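Side-chain contacts in branched-chain phosphotransacylase (Enterococcus faecalis, PDB 1YCO), which probably transfers branched-chain acyl groups between coenzyme A and phosphate: residues 11-16 against 253-258; 52-57 against 76-81; 60-65 against 84-89. All coordinates share one frame; numbering follows the deposited sequence.

Contact 1 (11-16 against 253-258); sequences QPEILQ and TSRSDS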
loop_
_atom_site.group_PDB
_atom_site.type_symbol
_atom_site.label_atom_id
_atom_site.label_comp_id
_atom_site.label_asym_id
_atom_site.label_seq_id
_atom_site.Cartn_x
_atom_site.Cartn_y
_atom_site.Cartn_z
ATOM N N GLN A 11 1.889 -29.732 -13.821
ATOM C CA GLN A 11 0.569 -29.138 -13.994
ATOM C C GLN A 11 0.473 -28.346 -15.297
ATOM O O GLN A 11 1.439 -27.706 -15.716
ATOM C CB GLN A 11 0.284 -28.211 -12.815
ATOM C CG GLN A 11 0.634 -28.821 -11.468
ATOM C CD GLN A 11 -0.323 -29.925 -11.051
ATOM O OE1 GLN A 11 -0.148 -30.549 -10.004
ATOM N NE2 GLN A 11 -1.340 -30.169 -11.866
ATOM N N PRO A 12 -0.703 -28.360 -15.950
ATOM C CA PRO A 12 -0.832 -27.615 -17.210
ATOM C C PRO A 12 -0.488 -26.132 -17.052
ATOM O O PRO A 12 -0.093 -25.468 -18.015
ATOM C CB PRO A 12 -2.288 -27.864 -17.613
ATOM C CG PRO A 12 -2.985 -28.000 -16.300
ATOM C CD PRO A 12 -2.016 -28.852 -15.490
ATOM N N GLU A 13 -0.627 -25.627 -15.828
ATOM C CA GLU A 13 -0.305 -24.233 -15.532
ATOM C C GLU A 13 1.226 -24.073 -15.538
ATOM O O GLU A 13 1.758 -23.108 -16.093
ATOM C CB GLU A 13 -0.851 -23.835 -14.160
ATOM C CG GLU A 13 -2.312 -24.206 -13.915
ATOM C CD GLU A 13 -2.481 -25.598 -13.331
ATOM O OE1 GLU A 13 -1.714 -25.946 -12.403
ATOM O OE2 GLU A 13 -3.391 -26.334 -13.784
ATOM N N ILE A 14 1.927 -25.024 -14.924
ATOM C CA ILE A 14 3.378 -24.979 -14.889
ATOM C C ILE A 14 3.918 -25.253 -16.292
ATOM O O ILE A 14 4.908 -24.656 -16.716
ATOM C CB ILE A 14 3.960 -26.016 -13.872
ATOM C CG1 ILE A 14 3.525 -25.662 -12.448
ATOM C CG2 ILE A 14 5.474 -26.060 -13.960
ATOM C CD1 ILE A 14 3.963 -24.265 -11.967
ATOM N N LEU A 15 3.251 -26.137 -17.025
ATOM C CA LEU A 15 3.677 -26.476 -18.385
ATOM C C LEU A 15 3.723 -25.237 -19.279
ATOM O O LEU A 15 4.645 -25.066 -20.079
ATOM C CB LEU A 15 2.722 -27.502 -18.992
ATOM C CG LEU A 15 3.231 -28.173 -20.264
ATOM C CD1 LEU A 15 4.441 -29.039 -19.944
ATOM C CD2 LEU A 15 2.123 -29.019 -20.856
ATOM N N GLN A 16 2.719 -24.378 -19.139
ATOM C CA GLN A 16 2.648 -23.152 -19.923
ATOM C C GLN A 16 3.867 -22.263 -19.625
ATOM O O GLN A 16 4.376 -21.574 -20.515
ATOM C CB GLN A 16 1.349 -22.405 -19.593
ATOM C CG GLN A 16 0.646 -21.786 -20.795
ATOM C CD GLN A 16 -0.470 -20.825 -20.392
ATOM O OE1 GLN A 16 -1.337 -21.167 -19.582
ATOM N NE2 GLN A 16 -0.453 -19.615 -20.959
ATOM N N THR A 253 5.050 -19.703 -6.456
ATOM C CA THR A 253 4.011 -19.620 -7.468
ATOM C C THR A 253 2.668 -20.074 -6.897
ATOM O O THR A 253 2.609 -20.965 -6.047
ATOM C CB THR A 253 4.395 -20.494 -8.698
ATOM O OG1 THR A 253 5.084 -19.687 -9.657
ATOM C CG2 THR A 253 3.175 -21.131 -9.341
ATOM N N SER A 254 1.595 -19.447 -7.366
ATOM C CA SER A 254 0.242 -19.783 -6.939
ATOM C C SER A 254 -0.547 -20.075 -8.199
ATOM O O SER A 254 -0.447 -19.339 -9.178
ATOM C CB SER A 254 -0.399 -18.611 -6.197
ATOM O OG SER A 254 -1.745 -18.902 -5.854
ATOM N N ARG A 255 -1.328 -21.148 -8.176
ATOM C CA ARG A 255 -2.125 -21.539 -9.334
ATOM C C ARG A 255 -2.825 -20.338 -9.970
ATOM O O ARG A 255 -2.850 -20.198 -11.195
ATOM C CB ARG A 255 -3.148 -22.600 -8.921
ATOM C CG ARG A 255 -3.852 -23.281 -10.085
ATOM C CD ARG A 255 -4.491 -24.589 -9.639
ATOM N NE ARG A 255 -4.452 -25.581 -10.711
ATOM C CZ ARG A 255 -4.494 -26.900 -10.528
ATOM N NH1 ARG A 255 -4.582 -27.409 -9.303
ATOM N NH2 ARG A 255 -4.426 -27.706 -11.581
ATOM N N SER A 256 -3.380 -19.468 -9.130
ATOM C CA SER A 256 -4.076 -18.277 -9.608
ATOM C C SER A 256 -3.168 -17.304 -10.359
ATOM O O SER A 256 -3.648 -16.443 -11.104
ATOM C CB SER A 256 -4.740 -17.545 -8.435
ATOM O OG SER A 256 -3.795 -17.212 -7.433
ATOM N N ASP A 257 -1.858 -17.432 -10.167
ATOM C CA ASP A 257 -0.919 -16.538 -10.845
ATOM C C ASP A 257 -0.846 -16.771 -12.348
ATOM O O ASP A 257 -0.707 -17.900 -12.816
ATOM C CB ASP A 257 0.488 -16.657 -10.256
ATOM C CG ASP A 257 0.561 -16.177 -8.829
ATOM O OD1 ASP A 257 0.028 -15.081 -8.539
ATOM O OD2 ASP A 257 1.161 -16.886 -7.997
ATOM N N SER A 258 -0.931 -15.681 -13.097
ATOM C CA SER A 258 -0.865 -15.732 -14.543
ATOM C C SER A 258 0.502 -16.237 -14.978
ATOM O O SER A 258 1.455 -16.240 -14.201
ATOM C CB SER A 258 -1.092 -14.337 -15.120
ATOM O OG SER A 258 -0.136 -13.432 -14.592
#
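Glu13 and Arg255 form the salt bridge that joins 11-16 to 253-258. The pairing is one-sided: Arg255 NH2 donates to Glu13 OE2 at 2.8 Å with an N-H...O angle of 150°, and this is the single hydrogen bond between the segments. Its donor approaches from above the carboxylate, 35° out of that plane. The carboxylate and guanidinium planes stand 53° apart, so the two groups do not meet as a flat, two-pronged pair; instead Glu13 OE1 lies over one face of the guanidinium, 3.2 Å from Arg255 NE. Glu13 bends at chi2 and Arg255, its CG opposite the backbone N, bends at chi3, which leaves the guanidinium beside the first turn of helix 12-24.

Local bonds shape the backbone on which Arg255 stands. A type I turn runs from Ser254 to Asp257, closed by Asp257 N to Ser254 O at 2.6 Å. Asp257 OD2 in turn accepts from Ser254 N at 2.7 Å.

Deeper in, the packing is light: Ile14 CD1 meets Thr253 CG2 at 4.2 Å. Ile77 touches both Glu13 and Arg255, and Lys262 of helix 259-274 packs against Glu13 and Thr253. Helix 12-24 follows strand 2-7, and the 253-258 loop follows strand 250-252; strand 72-75 lies between those two strands in the parallel sheet. The salt bridge joins the first turn of the helix after strand 2-7 to the loop after strand 250-252, in a Rossmann-like alpha/beta domain with sheet order 3-2-1-4-5.

Contact 2 (52-57 against 76-81); sequences SDEAAV and GIIQTH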
loop_
_atom_site.group_PDB
_atom_site.type_symbol
_atom_site.label_atom_id
_atom_site.label_comp_id
_atom_site.label_asym_id
_atom_site.label_seq_id
_atom_site.Cartn_x
_atom_site.Cartn_y
_atom_site.Cartn_z
ATOM N N SER A 52 5.789 -40.311 -4.035
ATOM C CA SER A 52 4.728 -40.909 -3.211
ATOM C C SER A 52 3.678 -39.933 -2.685
ATOM O O SER A 52 2.471 -40.172 -2.803
ATOM C CB SER A 52 5.332 -41.632 -2.002
ATOM O OG SER A 52 6.233 -42.642 -2.404
ATOM N N ASP A 53 4.160 -38.852 -2.077
ATOM C CA ASP A 53 3.303 -37.818 -1.501
ATOM C C ASP A 53 3.968 -36.441 -1.581
ATOM O O ASP A 53 5.095 -36.312 -2.053
ATOM C CB ASP A 53 2.974 -38.144 -0.036
ATOM C CG ASP A 53 2.132 -37.060 0.631
ATOM O OD1 ASP A 53 0.991 -36.813 0.169
ATOM O OD2 ASP A 53 2.612 -36.448 1.616
ATOM N N GLU A 54 3.254 -35.424 -1.113
ATOM C CA GLU A 54 3.741 -34.054 -1.123
ATOM C C GLU A 54 5.034 -33.904 -0.328
ATOM O O GLU A 54 5.981 -33.264 -0.787
ATOM C CB GLU A 54 2.663 -33.118 -0.565
ATOM C CG GLU A 54 1.373 -33.113 -1.390
ATOM C CD GLU A 54 1.603 -32.682 -2.833
ATOM O OE1 GLU A 54 0.678 -32.832 -3.665
ATOM O OE2 GLU A 54 2.711 -32.188 -3.135
ATOM N N ALA A 55 5.075 -34.499 0.862
ATOM C CA ALA A 55 6.263 -34.432 1.705
ATOM C C ALA A 55 7.456 -34.958 0.920
ATOM O O ALA A 55 8.576 -34.458 1.049
ATOM C CB ALA A 55 6.062 -35.252 2.967
ATOM N N ALA A 56 7.202 -35.971 0.097
ATOM C CA ALA A 56 8.248 -36.561 -0.725
ATOM C C ALA A 56 8.649 -35.590 -1.845
ATOM O O ALA A 56 9.839 -35.343 -2.065
ATOM C CB ALA A 56 7.767 -37.886 -1.310
ATOM N N VAL A 57 7.641 -35.040 -2.529
ATOM C CA VAL A 57 7.829 -34.087 -3.626
ATOM C C VAL A 57 8.728 -32.938 -3.185
ATOM O O VAL A 57 9.714 -32.601 -3.849
ATOM C CB VAL A 57 6.470 -33.458 -4.091
ATOM C CG1 VAL A 57 6.704 -32.488 -5.243
ATOM C CG2 VAL A 57 5.496 -34.545 -4.507
ATOM N N GLY A 76 5.638 -25.215 -7.339
ATOM C CA GLY A 76 4.505 -25.443 -8.221
ATOM C C GLY A 76 3.263 -25.562 -7.358
ATOM O O GLY A 76 2.985 -24.672 -6.557
ATOM N N ILE A 77 2.517 -26.656 -7.502
ATOM C CA ILE A 77 1.312 -26.856 -6.695
ATOM C C ILE A 77 1.634 -27.720 -5.469
ATOM O O ILE A 77 1.739 -28.938 -5.564
ATOM C CB ILE A 77 0.190 -27.514 -7.525
ATOM C CG1 ILE A 77 -0.224 -26.576 -8.657
ATOM C CG2 ILE A 77 -1.021 -27.817 -6.637
ATOM C CD1 ILE A 77 -1.337 -27.124 -9.529
ATOM N N ILE A 78 1.799 -27.067 -4.323
ATOM C CA ILE A 78 2.124 -27.744 -3.076
ATOM C C ILE A 78 2.039 -26.730 -1.937
ATOM O O ILE A 78 2.344 -25.554 -2.133
ATOM C CB ILE A 78 3.565 -28.342 -3.122
ATOM C CG1 ILE A 78 3.932 -28.942 -1.763
ATOM C CG2 ILE A 78 4.567 -27.255 -3.503
ATOM C CD1 ILE A 78 5.275 -29.649 -1.755
ATOM N N GLN A 79 1.619 -27.179 -0.758
ATOM C CA GLN A 79 1.507 -26.285 0.389
ATOM C C GLN A 79 2.832 -25.577 0.665
ATOM O O GLN A 79 3.894 -26.203 0.732
ATOM C CB GLN A 79 1.067 -27.056 1.636
ATOM C CG GLN A 79 -0.198 -27.870 1.446
ATOM C CD GLN A 79 0.054 -29.160 0.675
ATOM O OE1 GLN A 79 -0.877 -29.761 0.117
ATOM N NE2 GLN A 79 1.314 -29.600 0.648
ATOM N N THR A 80 2.754 -24.262 0.825
ATOM C CA THR A 80 3.925 -23.439 1.092
ATOM C C THR A 80 4.606 -23.873 2.390
ATOM O O THR A 80 5.835 -23.954 2.473
ATOM C CB THR A 80 3.512 -21.952 1.190
ATOM O OG1 THR A 80 2.740 -21.608 0.035
ATOM C CG2 THR A 80 4.737 -21.043 1.259
ATOM N N HIS A 81 3.798 -24.159 3.403
ATOM C CA HIS A 81 4.323 -24.591 4.690
ATOM C C HIS A 81 5.138 -25.885 4.518
ATOM O O HIS A 81 6.217 -26.035 5.100
ATOM C CB HIS A 81 3.163 -24.812 5.664
ATOM C CG HIS A 81 3.594 -25.222 7.036
ATOM N ND1 HIS A 81 2.758 -25.877 7.915
ATOM C CD2 HIS A 81 4.776 -25.075 7.682
ATOM C CE1 HIS A 81 3.406 -26.120 9.040
ATOM N NE2 HIS A 81 4.634 -25.643 8.925
#
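Glu54, which packs on Ile78, opens a helix whose start is capped by the residue before it: Asp53 OD2 accepts from Ala55 N at 3.2 Å with an N-H...O angle of 168°. The N-H comes from above the carboxylate, 59° out of its plane. Val57 N closes the first turn on Asp53 O at 2.9 Å.

Across the contact no hydrogen bond forms. The Glu54 and Ile78 side chains run antiparallel alongside one another, and Glu54 OE2 lies 3.7 Å from Ile78 CG1. With CG1 opposite the backbone N (chi1 175°) and an extended chi2, Ile78 also carries CD1 to 3.8 Å from the backbone O of Glu54. Gln79 approaches by its amide: NE2 stands 4.0 Å from Glu54 CB, next to the aliphatic part of the chain rather than the carboxylate. That NE2 is bonded to Thr82 OG1, in the first turn of the helix that Gln79 precedes.

Glu54 OE1 has a weak hydrogen bond with Thr36 OG1, and Lys75 NZ bonds Ile78 O. Glu54 OE1, Gln79 NE2 and Ile78 O thus find partners elsewhere, which implies that van der Waals packing, not charge pairing, joins the start of helix 54-66 to the residues leading into helix 80-87.

Contact 3 (60-65 against 84-89); sequences EAVSLV and LKEMLK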
loop_
_atom_site.group_PDB
_atom_site.type_symbol
_atom_site.label_atom_id
_atom_site.label_comp_id
_atom_site.label_asym_id
_atom_site.label_seq_id
_atom_site.Cartn_x
_atom_site.Cartn_y
_atom_site.Cartn_z
ATOM N N GLU A 60 12.366 -34.024 -2.227
ATOM C CA GLU A 60 13.157 -34.298 -3.412
ATOM C C GLU A 60 13.509 -33.041 -4.220
ATOM O O GLU A 60 14.592 -32.958 -4.811
ATOM C CB GLU A 60 12.437 -35.331 -4.270
ATOM C CG GLU A 60 12.393 -36.692 -3.590
ATOM C CD GLU A 60 12.007 -37.816 -4.528
ATOM O OE1 GLU A 60 10.814 -37.906 -4.890
ATOM O OE2 GLU A 60 12.904 -38.604 -4.912
ATOM N N ALA A 61 12.602 -32.067 -4.227
ATOM C CA ALA A 61 12.821 -30.801 -4.928
ATOM C C ALA A 61 13.920 -29.998 -4.233
ATOM O O ALA A 61 14.854 -29.501 -4.872
ATOM C CB ALA A 61 11.529 -29.986 -4.953
ATOM N N VAL A 62 13.791 -29.886 -2.912
ATOM C CA VAL A 62 14.735 -29.150 -2.075
ATOM C C VAL A 62 16.100 -29.826 -2.065
ATOM O O VAL A 62 17.127 -29.166 -1.927
ATOM C CB VAL A 62 14.230 -29.053 -0.615
ATOM C CG1 VAL A 62 15.250 -28.327 0.250
ATOM C CG2 VAL A 62 12.893 -28.341 -0.572
ATOM N N SER A 63 16.106 -31.148 -2.204
ATOM C CA SER A 63 17.353 -31.903 -2.206
ATOM C C SER A 63 18.217 -31.532 -3.404
ATOM O O SER A 63 19.426 -31.317 -3.278
ATOM C CB SER A 63 17.060 -33.401 -2.245
ATOM O OG SER A 63 17.897 -34.042 -3.202
ATOM N N LEU A 64 17.583 -31.481 -4.571
ATOM C CA LEU A 64 18.259 -31.146 -5.820
ATOM C C LEU A 64 18.935 -29.767 -5.747
ATOM O O LEU A 64 19.915 -29.506 -6.448
ATOM C CB LEU A 64 17.252 -31.170 -6.968
ATOM C CG LEU A 64 17.820 -31.374 -8.374
ATOM C CD1 LEU A 64 18.408 -32.777 -8.458
ATOM C CD2 LEU A 64 16.699 -31.209 -9.401
ATOM N N VAL A 65 18.399 -28.895 -4.894
ATOM C CA VAL A 65 18.944 -27.554 -4.705
ATOM C C VAL A 65 20.012 -27.565 -3.613
ATOM O O VAL A 65 20.973 -26.791 -3.674
ATOM C CB VAL A 65 17.824 -26.524 -4.328
ATOM C CG1 VAL A 65 18.432 -25.275 -3.719
ATOM C CG2 VAL A 65 17.016 -26.140 -5.574
ATOM N N LEU A 84 8.404 -24.989 2.589
ATOM C CA LEU A 84 9.182 -24.080 3.421
ATOM C C LEU A 84 9.829 -24.830 4.575
ATOM O O LEU A 84 11.041 -24.739 4.788
ATOM C CB LEU A 84 8.285 -22.964 3.954
ATOM C CG LEU A 84 9.005 -21.686 4.382
ATOM C CD1 LEU A 84 9.709 -21.066 3.175
ATOM C CD2 LEU A 84 8.000 -20.699 4.964
ATOM N N LYS A 85 9.015 -25.571 5.320
ATOM C CA LYS A 85 9.530 -26.347 6.444
ATOM C C LYS A 85 10.572 -27.329 5.907
ATOM O O LYS A 85 11.548 -27.674 6.586
ATOM C CB LYS A 85 8.404 -27.134 7.130
ATOM C CG LYS A 85 8.886 -27.962 8.329
ATOM C CD LYS A 85 8.009 -29.182 8.580
ATOM C CE LYS A 85 6.573 -28.810 8.936
ATOM N NZ LYS A 85 5.736 -30.044 9.111
ATOM N N GLU A 86 10.350 -27.770 4.674
ATOM C CA GLU A 86 11.242 -28.708 4.014
ATOM C C GLU A 86 12.622 -28.122 3.697
ATOM O O GLU A 86 13.645 -28.764 3.948
ATOM C CB GLU A 86 10.585 -29.228 2.727
ATOM C CG GLU A 86 10.295 -30.716 2.756
ATOM C CD GLU A 86 11.567 -31.535 2.847
ATOM O OE1 GLU A 86 11.520 -32.661 3.397
ATOM O OE2 GLU A 86 12.614 -31.048 2.359
ATOM N N MET A 87 12.659 -26.909 3.149
ATOM C CA MET A 87 13.935 -26.272 2.799
ATOM C C MET A 87 14.680 -25.694 4.008
ATOM O O MET A 87 15.851 -25.336 3.908
ATOM C CB MET A 87 13.705 -25.187 1.737
ATOM C CG MET A 87 12.536 -24.249 2.037
ATOM S SD MET A 87 12.078 -23.142 0.649
ATOM C CE MET A 87 13.379 -21.887 0.797
ATOM N N LEU A 88 14.006 -25.628 5.155
ATOM C CA LEU A 88 14.623 -25.109 6.372
ATOM C C LEU A 88 15.164 -26.196 7.303
ATOM O O LEU A 88 15.435 -25.930 8.475
ATOM C CB LEU A 88 13.634 -24.216 7.139
ATOM C CG LEU A 88 13.417 -22.791 6.597
ATOM C CD1 LEU A 88 12.379 -22.070 7.441
ATOM C CD2 LEU A 88 14.742 -22.018 6.618
ATOM N N LYS A 89 15.322 -27.418 6.796
ATOM C CA LYS A 89 15.862 -28.506 7.626
ATOM C C LYS A 89 17.389 -28.505 7.602
ATOM O O LYS A 89 18.003 -28.284 6.560
ATOM C CB LYS A 89 15.346 -29.867 7.153
ATOM C CG LYS A 89 13.896 -30.144 7.496
ATOM C CD LYS A 89 13.498 -31.560 7.103
ATOM C CE LYS A 89 12.027 -31.830 7.416
ATOM N NZ LYS A 89 11.574 -33.177 6.927
#
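Val62 projects from helix 54-66 straight at helix 80-87, and its three outer carbons make all the close contacts from this side. At the branch point, CB lies 3.9 Å from Glu86 OE2. From there CG1, opposite the backbone N (chi1 178°), runs to the backbone of the other helix and meets Met87 CA at 3.5 Å and Met87 CB at 3.8 Å. The second methyl, CG2, sits between two residues: 4.0 Å from Met87 CB and 4.1 Å from Glu86 CB. Evidence for a close approach of the chains themselves is the separation of 5.7 Å between the CA atoms of Val62 and Met87.

Helix 54-66 is the connecting element of a beta-alpha-beta crossover between the parallel strands 47-50 and 72-75, and helix 80-87 follows the second of these after a short loop. Val62 faces this neighbour, whereas Ala61 and Leu64 turn to the sheet, packing on residues of strands 2-7 and 29-35; Ala61 O is also bonded to Ser5 OG.

On the facing helix, Met87 crosses Val62 at about a right angle. It offers Val62 its CB, while its CG lies between the backbone N and carbonyl carbon (chi1 47°) and the thioether runs off from the contact. Glu86 is the polar member of the buried trio, and each oxygen of its carboxylate has a modest partner. OE2, the oxygen nearest Val62 CB, has a weak hydrogen bond with His92 NE2, and OE1 forms a long salt bridge of 3.6 Å with Lys89 NZ.

Overall arrangement
All three contacts lie in the domain built on the five-stranded parallel sheet. Contacts 2 and 3 join the same pair, helix 54-66 and helix 80-87, with centres 10 Å apart: contact 2 at the helix starts, contact 3 farther along both. Their segments alternate in the sequence, and both are nested inside the long loop closed by contact 1, which brings residues near the two chain ends together. Contacts 1 and 2 have centres 15 Å apart and touch through Ile77; contacts 1 and 3 are separated by about 11 Å between nearest atoms. The C-terminal part of the chain thus returns to complete the domain begun by the N-terminal strand.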